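Local coordinates for periplasmic binding protein (Roseiflexus sp. RS-1, PDB 5GJ3), which binds heme in the periplasm, here two molecules at once, and probably delivers it to a membrane transporter in bacterial heme acquisition, at residues G217-P222 and R233-L238; L22-Y27 and Q110-P115; G58-N63 and R83-P88. One frame throughout, in Å; residues are numbered along the deposited sequence.

How the interactions relate
Reading from the N terminus, the first element to take part is the turn 22-27 after helix 13-21, whose partner, 110-115, comes only after all four strands of the parallel N-terminal sheet. Interaction 2 therefore closes a long loop, and interaction 3 is nested inside it, joining the end of helix 56-60 to the exit of helix 76-84. Their centres are about 19 Å apart. Interaction 1 follows in series and closes a much shorter loop, between the end of helix 214-218 and strand 235-238 of the mixed sheet. It lies on the opposite side of the chain's centre from the other two, about 40 Å from interaction 2 and about 44 Å from interaction 3, centre to centre.

Interaction 1 (G217-P222 and R233-L238); sequences GLLKIP and RRIIAL
Arg233 meets Leu219 with the aliphatic part of its side chain while its charged end is engaged with another residue: CG of Arg233 lies 4.0 Å from CD1 of Leu219, and the two side chains cross obliquely. Beyond CG the arginine chain bends at chi3, and the guanidinium passes near Leu219 CD1 at a slant to form a salt bridge, through NH1, with Asp216, just ahead of 217-222. An apolar and an ionic link thus come from one residue that is otherwise exposed. Its backbone is unusual too, with a positive phi of 52° where it ends helix 228-232 in a Schellman motif. From there the chain enters strand 235-238, which runs parallel to strand 201-205 and bonds to it through Ile236 and Leu238. These two strands are joined by a crossover that includes helices 206-211, 214-218 and 228-232, and the contact packs the close of the middle helix against the start of the second strand. The more buried half is a tip-to-tip meeting of Leu218 and Ile235. With CG of Leu218 anti to the backbone N (chi1 173°), its CD2 methyl extends to 3.8 Å from Ile235 CD1. The same methyl also lies 4.0 Å from Ile235 CG2, so it rests against both branches of the isoleucine. Leu219 adds a looser touch, its CD2 standing 4.4 Å from Ile235 CD1. A type I turn from Leu218 to Ile221, with Ile221 N bonded to Leu218 O at 3.0 Å, then leads the chain away. Leu209, Val212 and Leu224 also touch Leu218.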
ATOM      1  N   GLY A 217      14.417   4.936  18.953  1.00 28.75           N
ATOM      2  CA  GLY A 217      15.385   4.157  18.162  1.00 27.53           C
ATOM      3  C   GLY A 217      15.658   4.735  16.769  1.00 27.38           C
ATOM      4  O   GLY A 217      16.805   4.814  16.323  1.00 28.62           O
ATOM      5  N   LEU A 218      14.609   5.146  16.056  1.00 25.47           N
ATOM      6  CA  LEU A 218      14.793   5.662  14.681  1.00 25.62           C
ATOM      7  C   LEU A 218      15.820   6.812  14.657  1.00 25.17           C
ATOM      8  O   LEU A 218      16.706   6.875  13.814  1.00 26.58           O
ATOM      9  CB  LEU A 218      13.429   6.153  14.109  1.00 24.80           C
ATOM     10  CG  LEU A 218      13.428   6.878  12.743  1.00 25.01           C
ATOM     11  CD1 LEU A 218      13.760   5.856  11.679  1.00 25.51           C
ATOM     12  CD2 LEU A 218      12.085   7.528  12.416  1.00 24.28           C
ATOM     13  N   LEU A 219      15.689   7.719  15.606  1.00 23.36           N
ATOM     14  CA  LEU A 219      16.550   8.896  15.645  1.00 27.48           C
ATOM     15  C   LEU A 219      17.964   8.610  16.150  1.00 32.24           C
ATOM     16  O   LEU A 219      18.806   9.524  16.164  1.00 34.02           O
ATOM     17  CB  LEU A 219      15.895  10.024  16.456  1.00 27.21           C
ATOM     18  CG  LEU A 219      14.590  10.432  15.763  1.00 25.85           C
ATOM     19  CD1 LEU A 219      13.946  11.614  16.460  1.00 27.49           C
ATOM     20  CD2 LEU A 219      14.856  10.714  14.280  1.00 28.06           C
ATOM     21  N   LYS A 220      18.230   7.357  16.542  1.00 33.29           N
ATOM     22  CA  LYS A 220      19.587   6.904  16.844  0.50 34.49           C
ATOM     23  C   LYS A 220      20.301   6.449  15.572  1.00 34.60           C
ATOM     24  O   LYS A 220      21.505   6.221  15.578  1.00 33.96           O
ATOM     25  CB  LYS A 220      19.573   5.781  17.894  0.50 37.74           C
ATOM     26  CG  LYS A 220      19.294   6.252  19.318  0.50 39.43           C
ATOM     27  CD  LYS A 220      19.248   5.084  20.298  0.50 40.28           C
ATOM     28  CE  LYS A 220      20.456   4.170  20.138  0.50 40.27           C
ATOM     29  NZ  LYS A 220      20.546   3.147  21.220  0.50 40.73           N
ATOM     30  N   ILE A 221      19.560   6.303  14.477  1.00 30.61           N
ATOM     31  CA  ILE A 221      20.162   5.971  13.175  1.00 30.89           C
ATOM     32  C   ILE A 221      20.980   7.191  12.704  1.00 33.63           C
ATOM     33  O   ILE A 221      20.495   8.342  12.736  1.00 32.49           O
ATOM     34  CB  ILE A 221      19.104   5.565  12.122  1.00 31.04           C
ATOM     35  CG1 ILE A 221      18.394   4.259  12.540  1.00 29.83           C
ATOM     36  CG2 ILE A 221      19.743   5.422  10.751  1.00 31.11           C
ATOM     37  CD1 ILE A 221      17.186   3.903  11.672  1.00 31.07           C
ATOM     38  N   PRO A 222      22.249   6.962  12.324  1.00 36.13           N
ATOM     39  CA  PRO A 222      23.157   8.123  12.118  1.00 34.17           C
ATOM     40  C   PRO A 222      22.573   9.124  11.127  1.00 31.94           C
ATOM     41  O   PRO A 222      21.993   8.718  10.128  1.00 32.44           O
ATOM     42  CB  PRO A 222      24.414   7.482  11.506  1.00 34.51           C
ATOM     43  CG  PRO A 222      24.390   6.060  11.990  1.00 37.86           C
ATOM     44  CD  PRO A 222      22.919   5.673  12.030  1.00 34.13           C
ATOM     45  N   ARG A 233      10.930  15.957  15.682  1.00 25.31           N
ATOM     46  CA  ARG A 233      10.337  14.623  15.796  1.00 26.34           C
ATOM     47  C   ARG A 233       9.138  14.447  14.834  1.00 24.92           C
ATOM     48  O   ARG A 233       8.115  13.885  15.203  1.00 22.32           O
ATOM     49  CB  ARG A 233      10.004  14.254  17.267  1.00 28.10           C
ATOM     50  CG  ARG A 233      11.258  14.135  18.132  1.00 30.84           C
ATOM     51  CD  ARG A 233      10.982  14.002  19.631  1.00 37.90           C
ATOM     52  NE  ARG A 233      10.511  12.662  20.030  1.00 44.43           N
ATOM     53  CZ  ARG A 233      11.285  11.641  20.424  1.00 48.69           C
ATOM     54  NH1 ARG A 233      10.725  10.472  20.770  1.00 51.64           N
ATOM     55  NH2 ARG A 233      12.610  11.764  20.469  1.00 47.53           N
ATOM     56  N   ARG A 234       9.281  14.915  13.595  1.00 21.85           N
ATOM     57  CA  ARG A 234       8.169  14.891  12.658  1.00 22.15           C
ATOM     58  C   ARG A 234       8.218  13.575  11.897  1.00 20.98           C
ATOM     59  O   ARG A 234       8.713  13.488  10.773  1.00 20.03           O
ATOM     60  CB  ARG A 234       8.290  16.077  11.744  1.00 25.39           C
ATOM     61  CG  ARG A 234       6.998  16.505  11.132  1.00 27.40           C
ATOM     62  CD  ARG A 234       7.241  17.805  10.414  1.00 26.52           C
ATOM     63  NE  ARG A 234       7.312  19.008  11.232  1.00 23.11           N
ATOM     64  CZ  ARG A 234       6.253  19.745  11.563  1.00 25.52           C
ATOM     65  NH1 ARG A 234       5.034  19.330  11.282  1.00 21.28           N
ATOM     66  NH2 ARG A 234       6.395  20.886  12.208  1.00 23.98           N
ATOM     67  N   ILE A 235       7.729  12.521  12.559  1.00 22.77           N
ATOM     68  CA  ILE A 235       7.727  11.176  12.007  1.00 24.25           C
ATOM     69  C   ILE A 235       6.241  10.873  11.792  1.00 24.53           C
ATOM     70  O   ILE A 235       5.454  11.060  12.721  1.00 21.67           O
ATOM     71  CB  ILE A 235       8.277  10.086  12.992  1.00 26.80           C
ATOM     72  CG1 ILE A 235       9.627  10.450  13.672  1.00 29.76           C
ATOM     73  CG2 ILE A 235       8.244   8.685  12.376  1.00 26.16           C
ATOM     74  CD1 ILE A 235      10.691  11.053  12.805  1.00 30.12           C
ATOM     75  N   ILE A 236       5.878  10.391  10.599  1.00 22.36           N
ATOM     76  CA  ILE A 236       4.494   9.939  10.309  1.00 23.31           C
ATOM     77  C   ILE A 236       4.647   8.428  10.113  1.00 22.48           C
ATOM     78  O   ILE A 236       5.427   7.991   9.280  1.00 23.72           O
ATOM     79  CB  ILE A 236       3.954  10.498   8.943  1.00 24.68           C
ATOM     80  CG1 ILE A 236       3.997  12.019   8.836  1.00 24.19           C
ATOM     81  CG2 ILE A 236       2.550   9.951   8.617  1.00 25.93           C
ATOM     82  CD1 ILE A 236       3.313  12.746   9.971  1.00 34.27           C
ATOM     83  N   ALA A 237       3.930   7.623  10.899  1.00 22.80           N
ATOM     84  CA  ALA A 237       4.001   6.177  10.725  1.00 23.66           C
ATOM     85  C   ALA A 237       2.619   5.712  10.302  1.00 24.75           C
ATOM     86  O   ALA A 237       1.625   6.031  10.953  1.00 25.83           O
ATOM     87  CB  ALA A 237       4.447   5.489  12.013  1.00 21.68           C
ATOM     88  N   LEU A 238       2.533   4.987   9.202  1.00 25.18           N
ATOM     89  CA  LEU A 238       1.222   4.505   8.728  1.00 25.98           C
ATOM     90  C   LEU A 238       1.329   3.006   8.532  1.00 24.74           C
ATOM     91  O   LEU A 238       2.408   2.488   8.294  1.00 22.42           O
ATOM     92  CB  LEU A 238       0.799   5.205   7.400  1.00 26.32           C
ATOM     93  CG  LEU A 238       0.515   6.736   7.508  1.00 27.84           C
ATOM     94  CD1 LEU A 238       0.221   7.342   6.143  1.00 29.88           C
ATOM     95  CD2 LEU A 238      -0.648   7.026   8.442  1.00 27.97           C
TER

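Interaction 2 (L22-Y27 and Q110-P115); sequences LGMGEY and QALGIP
Leu22 faces Ile114 and Met24 faces Leu112, so the two segments run roughly antiparallel, with CA atoms 8.5 Å apart for Leu22 and Ile114. Each segment turns at a glycine of positive phi, Gly23 and Gly113, and both glycines end a helix in a Schellman motif. Beyond Gly113, Ile114 takes the N-cap position of helix 115-136, the long helix that connects the two lobes in this class of periplasmic binding protein. The contact therefore joins the turn after helix 13-21 to the junction of helices 100-111 and 115-136.

Ile114 CD1 is the shared methyl. Its CG1 sits between the backbone N and the carbonyl carbon (chi1 49°), and from there CD1 reaches 3.6 Å from Met24 CG and 3.9 Å from Leu22 CB. The methionine chain, bent at chi2 and chi3, runs antiparallel to the Ile114 side chain and brings its sulfur SD to 4.1 Å from the same CD1. On the Leu112 side, CD1 lies 3.8 Å from Met24 CB and equally near CG, while Ile19 of helix 13-21 touches both Met24 and Leu112. With methyl, methylene and thioether groups alone meeting across the contact, the attraction is dispersive and hydrophobic, and depends on how closely the groups fit.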
ATOM      1  N   LEU A  22     -16.534  -4.411  -1.233  1.00 20.57           N
ATOM      2  CA  LEU A  22     -17.670  -4.544  -2.146  1.00 21.53           C
ATOM      3  C   LEU A  22     -18.840  -5.323  -1.505  1.00 23.72           C
ATOM      4  O   LEU A  22     -19.911  -5.479  -2.114  1.00 27.33           O
ATOM      5  CB  LEU A  22     -17.227  -5.236  -3.471  1.00 20.74           C
ATOM      6  CG  LEU A  22     -16.393  -4.416  -4.445  1.00 20.81           C
ATOM      7  CD1 LEU A  22     -15.700  -5.285  -5.519  1.00 20.00           C
ATOM      8  CD2 LEU A  22     -17.222  -3.304  -5.105  1.00 21.99           C
ATOM      9  N   GLY A  23     -18.631  -5.854  -0.314  1.00 22.29           N
ATOM     10  CA  GLY A  23     -19.679  -6.603   0.352  1.00 23.86           C
ATOM     11  C   GLY A  23     -19.642  -8.126   0.196  1.00 30.07           C
ATOM     12  O   GLY A  23     -20.605  -8.795   0.605  1.00 30.31           O
ATOM     13  N   MET A  24     -18.535  -8.692  -0.322  1.00 25.27           N
ATOM     14  CA  MET A  24     -18.502 -10.099  -0.762  1.00 23.12           C
ATOM     15  C   MET A  24     -17.529 -10.902   0.070  1.00 21.63           C
ATOM     16  O   MET A  24     -17.090 -12.012  -0.310  1.00 19.62           O
ATOM     17  CB  MET A  24     -18.098 -10.173  -2.226  1.00 28.32           C
ATOM     18  CG  MET A  24     -19.012  -9.388  -3.153  1.00 30.95           C
ATOM     19  SD  MET A  24     -20.637 -10.155  -3.311  1.00 36.60           S
ATOM     20  CE  MET A  24     -20.292 -11.628  -4.283  1.00 33.60           C
ATOM     21  N   GLY A  25     -17.166 -10.328   1.220  1.00 19.56           N
ATOM     22  CA  GLY A  25     -16.191 -10.956   2.071  1.00 20.17           C
ATOM     23  C   GLY A  25     -16.629 -12.326   2.554  1.00 21.34           C
ATOM     24  O   GLY A  25     -15.786 -13.223   2.736  1.00 21.23           O
ATOM     25  N   GLU A  26     -17.932 -12.570   2.712  1.00 22.66           N
ATOM     26  CA  GLU A  26     -18.285 -13.911   3.229  1.00 22.95           C
ATOM     27  C   GLU A  26     -17.911 -15.040   2.253  1.00 23.06           C
ATOM     28  O   GLU A  26     -17.848 -16.193   2.667  1.00 21.17           O
ATOM     29  CB  GLU A  26     -19.770 -14.021   3.605  1.00 28.71           C
ATOM     30  CG  GLU A  26     -20.633 -14.244   2.380  1.00 36.43           C
ATOM     31  CD  GLU A  26     -22.066 -13.798   2.580  1.00 45.51           C
ATOM     32  OE1 GLU A  26     -22.278 -12.594   2.876  1.00 46.46           O
ATOM     33  OE2 GLU A  26     -22.970 -14.660   2.413  1.00 48.88           O
ATOM     34  N   TYR A  27     -17.621 -14.719   0.985  1.00 21.38           N
ATOM     35  CA  TYR A  27     -17.246 -15.764   0.007  1.00 22.56           C
ATOM     36  C   TYR A  27     -15.774 -16.049  -0.072  1.00 20.95           C
ATOM     37  O   TYR A  27     -15.382 -16.929  -0.852  1.00 19.52           O
ATOM     38  CB  TYR A  27     -17.756 -15.436  -1.384  1.00 24.04           C
ATOM     39  CG  TYR A  27     -19.234 -15.191  -1.350  1.00 31.03           C
ATOM     40  CD1 TYR A  27     -20.146 -16.253  -1.162  1.00 32.69           C
ATOM     41  CD2 TYR A  27     -19.735 -13.895  -1.473  1.00 34.83           C
ATOM     42  CE1 TYR A  27     -21.528 -16.009  -1.116  1.00 37.71           C
ATOM     43  CE2 TYR A  27     -21.108 -13.639  -1.417  1.00 39.77           C
ATOM     44  CZ  TYR A  27     -21.998 -14.684  -1.231  1.00 41.49           C
ATOM     45  OH  TYR A  27     -23.352 -14.370  -1.171  1.00 42.31           O
ATOM     46  N   GLN A 110     -16.304  -6.943 -11.708  1.00 18.08           N
ATOM     47  CA  GLN A 110     -16.686  -7.719 -12.892  1.00 18.75           C
ATOM     48  C   GLN A 110     -16.562  -9.212 -12.620  1.00 19.50           C
ATOM     49  O   GLN A 110     -17.482  -9.925 -12.964  1.00 20.22           O
ATOM     50  CB  GLN A 110     -15.924  -7.344 -14.197  1.00 21.25           C
ATOM     51  CG  GLN A 110     -16.484  -8.078 -15.450  1.00 22.76           C
ATOM     52  CD  GLN A 110     -15.958  -7.596 -16.816  1.00 28.26           C
ATOM     53  OE1 GLN A 110     -15.523  -6.470 -16.939  1.00 31.87           O
ATOM     54  NE2 GLN A 110     -16.025  -8.464 -17.875  1.00 29.16           N
ATOM     55  N   ALA A 111     -15.463  -9.669 -11.990  1.00 17.35           N
ATOM     56  CA  ALA A 111     -15.254 -11.104 -11.667  1.00 16.85           C
ATOM     57  C   ALA A 111     -16.332 -11.658 -10.741  1.00 18.89           C
ATOM     58  O   ALA A 111     -16.653 -12.888 -10.761  1.00 17.86           O
ATOM     59  CB  ALA A 111     -13.882 -11.344 -11.034  1.00 17.69           C
ATOM     60  N   LEU A 112     -16.862 -10.768  -9.904  1.00 17.14           N
ATOM     61  CA  LEU A 112     -17.865 -11.165  -8.927  1.00 19.44           C
ATOM     62  C   LEU A 112     -19.271 -10.920  -9.422  1.00 19.74           C
ATOM     63  O   LEU A 112     -20.220 -11.228  -8.681  1.00 22.01           O
ATOM     64  CB  LEU A 112     -17.630 -10.445  -7.558  1.00 18.57           C
ATOM     65  CG  LEU A 112     -16.319 -10.814  -6.857  1.00 21.00           C
ATOM     66  CD1 LEU A 112     -16.108 -10.277  -5.438  1.00 19.38           C
ATOM     67  CD2 LEU A 112     -16.103 -12.314  -6.866  1.00 23.28           C
ATOM     68  N   GLY A 113     -19.413 -10.315 -10.622  1.00 20.89           N
ATOM     69  CA  GLY A 113     -20.726 -10.127 -11.263  1.00 21.77           C
ATOM     70  C   GLY A 113     -21.567  -9.030 -10.576  1.00 26.56           C
ATOM     71  O   GLY A 113     -22.822  -9.143 -10.490  1.00 21.29           O
ATOM     72  N   ILE A 114     -20.884  -7.978 -10.085  1.00 22.51           N
ATOM     73  CA  ILE A 114     -21.538  -6.867  -9.393  1.00 21.68           C
ATOM     74  C   ILE A 114     -21.014  -5.540  -9.942  1.00 22.32           C
ATOM     75  O   ILE A 114     -20.538  -4.701  -9.175  1.00 22.59           O
ATOM     76  CB  ILE A 114     -21.354  -6.946  -7.842  1.00 20.99           C
ATOM     77  CG1 ILE A 114     -19.875  -7.177  -7.440  1.00 20.49           C
ATOM     78  CG2 ILE A 114     -22.162  -8.105  -7.235  1.00 20.36           C
ATOM     79  CD1 ILE A 114     -19.577  -7.146  -5.944  1.00 19.25           C
ATOM     80  N   PRO A 115     -21.078  -5.329 -11.276  1.00 25.21           N
ATOM     81  CA  PRO A 115     -20.437  -4.093 -11.822  1.00 24.99           C
ATOM     82  C   PRO A 115     -21.003  -2.768 -11.270  1.00 26.71           C
ATOM     83  O   PRO A 115     -20.288  -1.711 -11.250  1.00 24.21           O
ATOM     84  CB  PRO A 115     -20.733  -4.191 -13.334  1.00 26.14           C
ATOM     85  CG  PRO A 115     -22.034  -4.999 -13.372  1.00 25.87           C
ATOM     86  CD  PRO A 115     -21.784  -6.069 -12.352  1.00 23.75           C
TER

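Interaction 3 (G58-N63 and R83-P88); sequences GILSLN and RAAGVP
Leu60 points its branched end at the bend formed by Ala85, Gly86 and Val87, and one methyl, CD2, makes the closest contacts on both sides of the glycine. It lies 3.8 Å from Ala85 CB and 3.7 Å from Val87 CG2. Of these two residues the second methyl of Leu60, CD1, touches only the alanine, at 4.0 Å from Ala85 CB, so that the alanine is met by both methyls of the leucine and the valine by one. Leu60 and Val87 lie alongside each other, pointing opposite ways. Because chi1 of Val87 is 178°, CG1 lies anti to the backbone N, which leaves CG2 beside that nitrogen and turned to the leucine. Between Ala85 and Val87 the chain turns at Gly86, which with a positive phi of 77° forms the Schellman motif after helix 76-84; Gly86 N is bonded to Arg83 O at 2.8 Å. On the other side, a type I turn from Leu60 to Asn63 follows on helix 56-60, with Asn63 N bonded to Leu60 O at 3.0 Å. Helix 76-84 is the connection in a beta-alpha-beta crossover between the parallel strands 66-70 and 89-92, and the contact joins its exit to the end of the helix preceding strand 66-70. Ile82, on that connecting helix, packs against both Leu60 and Val87 and extends the apolar patch, while Pro88 pairs through its backbone with Val67. Only aliphatic groups meet here, at the surface and over a small area, which implies a modest hydrophobic contribution, with the leucine held by packing alone.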
ATOM      1  N   GLY A  58      -1.659 -24.964  -1.033  1.00 24.36           N
ATOM      2  CA  GLY A  58      -2.447 -24.185  -0.104  1.00 23.41           C
ATOM      3  C   GLY A  58      -3.673 -23.543  -0.761  1.00 22.96           C
ATOM      4  O   GLY A  58      -4.733 -23.465  -0.158  1.00 25.04           O
ATOM      5  N   ILE A  59      -3.531 -23.056  -1.989  1.00 19.80           N
ATOM      6  CA  ILE A  59      -4.680 -22.511  -2.706  1.00 18.77           C
ATOM      7  C   ILE A  59      -5.625 -23.684  -3.128  1.00 20.16           C
ATOM      8  O   ILE A  59      -6.845 -23.615  -2.923  1.00 20.08           O
ATOM      9  CB  ILE A  59      -4.227 -21.745  -4.000  1.00 16.07           C
ATOM     10  CG1 ILE A  59      -3.450 -20.470  -3.661  1.00 15.87           C
ATOM     11  CG2 ILE A  59      -5.424 -21.381  -4.890  1.00 16.36           C
ATOM     12  CD1 ILE A  59      -2.479 -20.047  -4.774  1.00 14.13           C
ATOM     13  N   LEU A  60      -5.077 -24.712  -3.778  1.00 19.79           N
ATOM     14  CA  LEU A  60      -5.974 -25.741  -4.402  1.00 22.93           C
ATOM     15  C   LEU A  60      -6.735 -26.618  -3.411  1.00 23.81           C
ATOM     16  O   LEU A  60      -7.859 -27.058  -3.687  1.00 24.15           O
ATOM     17  CB  LEU A  60      -5.246 -26.572  -5.461  1.00 22.55           C
ATOM     18  CG  LEU A  60      -4.707 -25.727  -6.626  1.00 23.53           C
ATOM     19  CD1 LEU A  60      -3.691 -26.558  -7.383  1.00 21.25           C
ATOM     20  CD2 LEU A  60      -5.812 -25.212  -7.571  1.00 23.90           C
ATOM     21  N   SER A  61      -6.145 -26.817  -2.234  1.00 23.95           N
ATOM     22  CA  SER A  61      -6.785 -27.611  -1.220  1.00 26.91           C
ATOM     23  C   SER A  61      -8.001 -26.888  -0.586  1.00 27.06           C
ATOM     24  O   SER A  61      -8.758 -27.507   0.160  1.00 28.38           O
ATOM     25  CB  SER A  61      -5.779 -28.069  -0.180  1.00 26.87           C
ATOM     26  OG  SER A  61      -5.479 -27.029   0.710  1.00 31.17           O
ATOM     27  N   LEU A  62      -8.205 -25.605  -0.897  1.00 23.28           N
ATOM     28  CA  LEU A  62      -9.406 -24.910  -0.430  1.00 23.99           C
ATOM     29  C   LEU A  62     -10.588 -25.073  -1.399  1.00 24.03           C
ATOM     30  O   LEU A  62     -11.640 -24.484  -1.171  1.00 24.80           O
ATOM     31  CB  LEU A  62      -9.142 -23.417  -0.196  1.00 22.79           C
ATOM     32  CG  LEU A  62      -8.030 -23.106   0.811  1.00 25.35           C
ATOM     33  CD1 LEU A  62      -7.688 -21.620   0.765  1.00 22.51           C
ATOM     34  CD2 LEU A  62      -8.425 -23.569   2.215  1.00 24.50           C
ATOM     35  N   ASN A  63     -10.375 -25.827  -2.485  1.00 25.16           N
ATOM     36  CA  ASN A  63     -11.369 -26.042  -3.553  1.00 25.37           C
ATOM     37  C   ASN A  63     -12.020 -24.766  -3.999  1.00 25.30           C
ATOM     38  O   ASN A  63     -13.269 -24.637  -3.955  1.00 22.61           O
ATOM     39  CB  ASN A  63     -12.456 -27.056  -3.147  1.00 29.96           C
ATOM     40  CG  ASN A  63     -11.861 -28.342  -2.653  1.00 34.23           C
ATOM     41  OD1 ASN A  63     -12.133 -28.755  -1.538  1.00 42.88           O
ATOM     42  ND2 ASN A  63     -10.990 -28.940  -3.446  1.00 32.73           N
ATOM     43  N   ARG A  83      -3.838 -22.951 -13.293  1.00 19.20           N
ATOM     44  CA  ARG A  83      -4.426 -23.139 -14.616  1.00 20.61           C
ATOM     45  C   ARG A  83      -4.547 -24.622 -14.951  1.00 23.74           C
ATOM     46  O   ARG A  83      -5.597 -25.088 -15.416  1.00 20.28           O
ATOM     47  CB  ARG A  83      -3.597 -22.421 -15.687  1.00 20.24           C
ATOM     48  CG  ARG A  83      -3.623 -20.915 -15.518  1.00 21.39           C
ATOM     49  CD  ARG A  83      -2.977 -20.231 -16.714  1.00 25.38           C
ATOM     50  NE  ARG A  83      -2.397 -18.973 -16.264  1.00 31.77           N
ATOM     51  CZ  ARG A  83      -1.106 -18.777 -15.990  1.00 29.72           C
ATOM     52  NH1 ARG A  83      -0.181 -19.731 -16.190  1.00 31.42           N
ATOM     53  NH2 ARG A  83      -0.753 -17.599 -15.542  1.00 28.40           N
ATOM     54  N   ALA A  84      -3.464 -25.365 -14.699  1.00 23.72           N
ATOM     55  CA  ALA A  84      -3.410 -26.803 -14.987  1.00 22.65           C
ATOM     56  C   ALA A  84      -4.439 -27.596 -14.177  1.00 21.15           C
ATOM     57  O   ALA A  84      -4.907 -28.615 -14.651  1.00 20.80           O
ATOM     58  CB  ALA A  84      -1.979 -27.348 -14.751  1.00 25.14           C
ATOM     59  N   ALA A  85      -4.821 -27.124 -12.988  1.00 19.21           N
ATOM     60  CA  ALA A  85      -5.906 -27.734 -12.212  1.00 18.95           C
ATOM     61  C   ALA A  85      -7.311 -27.354 -12.715  1.00 19.93           C
ATOM     62  O   ALA A  85      -8.310 -27.864 -12.191  1.00 18.14           O
ATOM     63  CB  ALA A  85      -5.799 -27.379 -10.741  1.00 21.35           C
ATOM     64  N   GLY A  86      -7.403 -26.458 -13.712  1.00 18.89           N
ATOM     65  CA  GLY A  86      -8.713 -26.105 -14.226  1.00 18.83           C
ATOM     66  C   GLY A  86      -9.512 -25.142 -13.346  1.00 18.56           C
ATOM     67  O   GLY A  86     -10.723 -25.055 -13.522  1.00 21.10           O
ATOM     68  N   VAL A  87      -8.866 -24.431 -12.396  1.00 17.83           N
ATOM     69  CA  VAL A  87      -9.591 -23.429 -11.523  1.00 16.97           C
ATOM     70  C   VAL A  87      -9.622 -22.034 -12.157  1.00 16.44           C
ATOM     71  O   VAL A  87      -8.543 -21.503 -12.579  1.00 16.34           O
ATOM     72  CB  VAL A  87      -8.909 -23.344 -10.129  1.00 19.24           C
ATOM     73  CG1 VAL A  87      -9.595 -22.286  -9.245  1.00 19.69           C
ATOM     74  CG2 VAL A  87      -8.939 -24.713  -9.464  1.00 18.71           C
ATOM     75  N   PRO A  88     -10.819 -21.416 -12.289  1.00 16.44           N
ATOM     76  CA  PRO A  88     -10.819 -20.080 -12.890  1.00 15.35           C
ATOM     77  C   PRO A  88      -9.879 -19.104 -12.187  1.00 15.66           C
ATOM     78  O   PRO A  88      -9.900 -18.971 -10.968  1.00 15.42           O
ATOM     79  CB  PRO A  88     -12.263 -19.595 -12.698  1.00 16.13           C
ATOM     80  CG  PRO A  88     -13.073 -20.870 -12.738  1.00 16.92           C
ATOM     81  CD  PRO A  88     -12.200 -21.896 -12.039  1.00 15.87           C
TER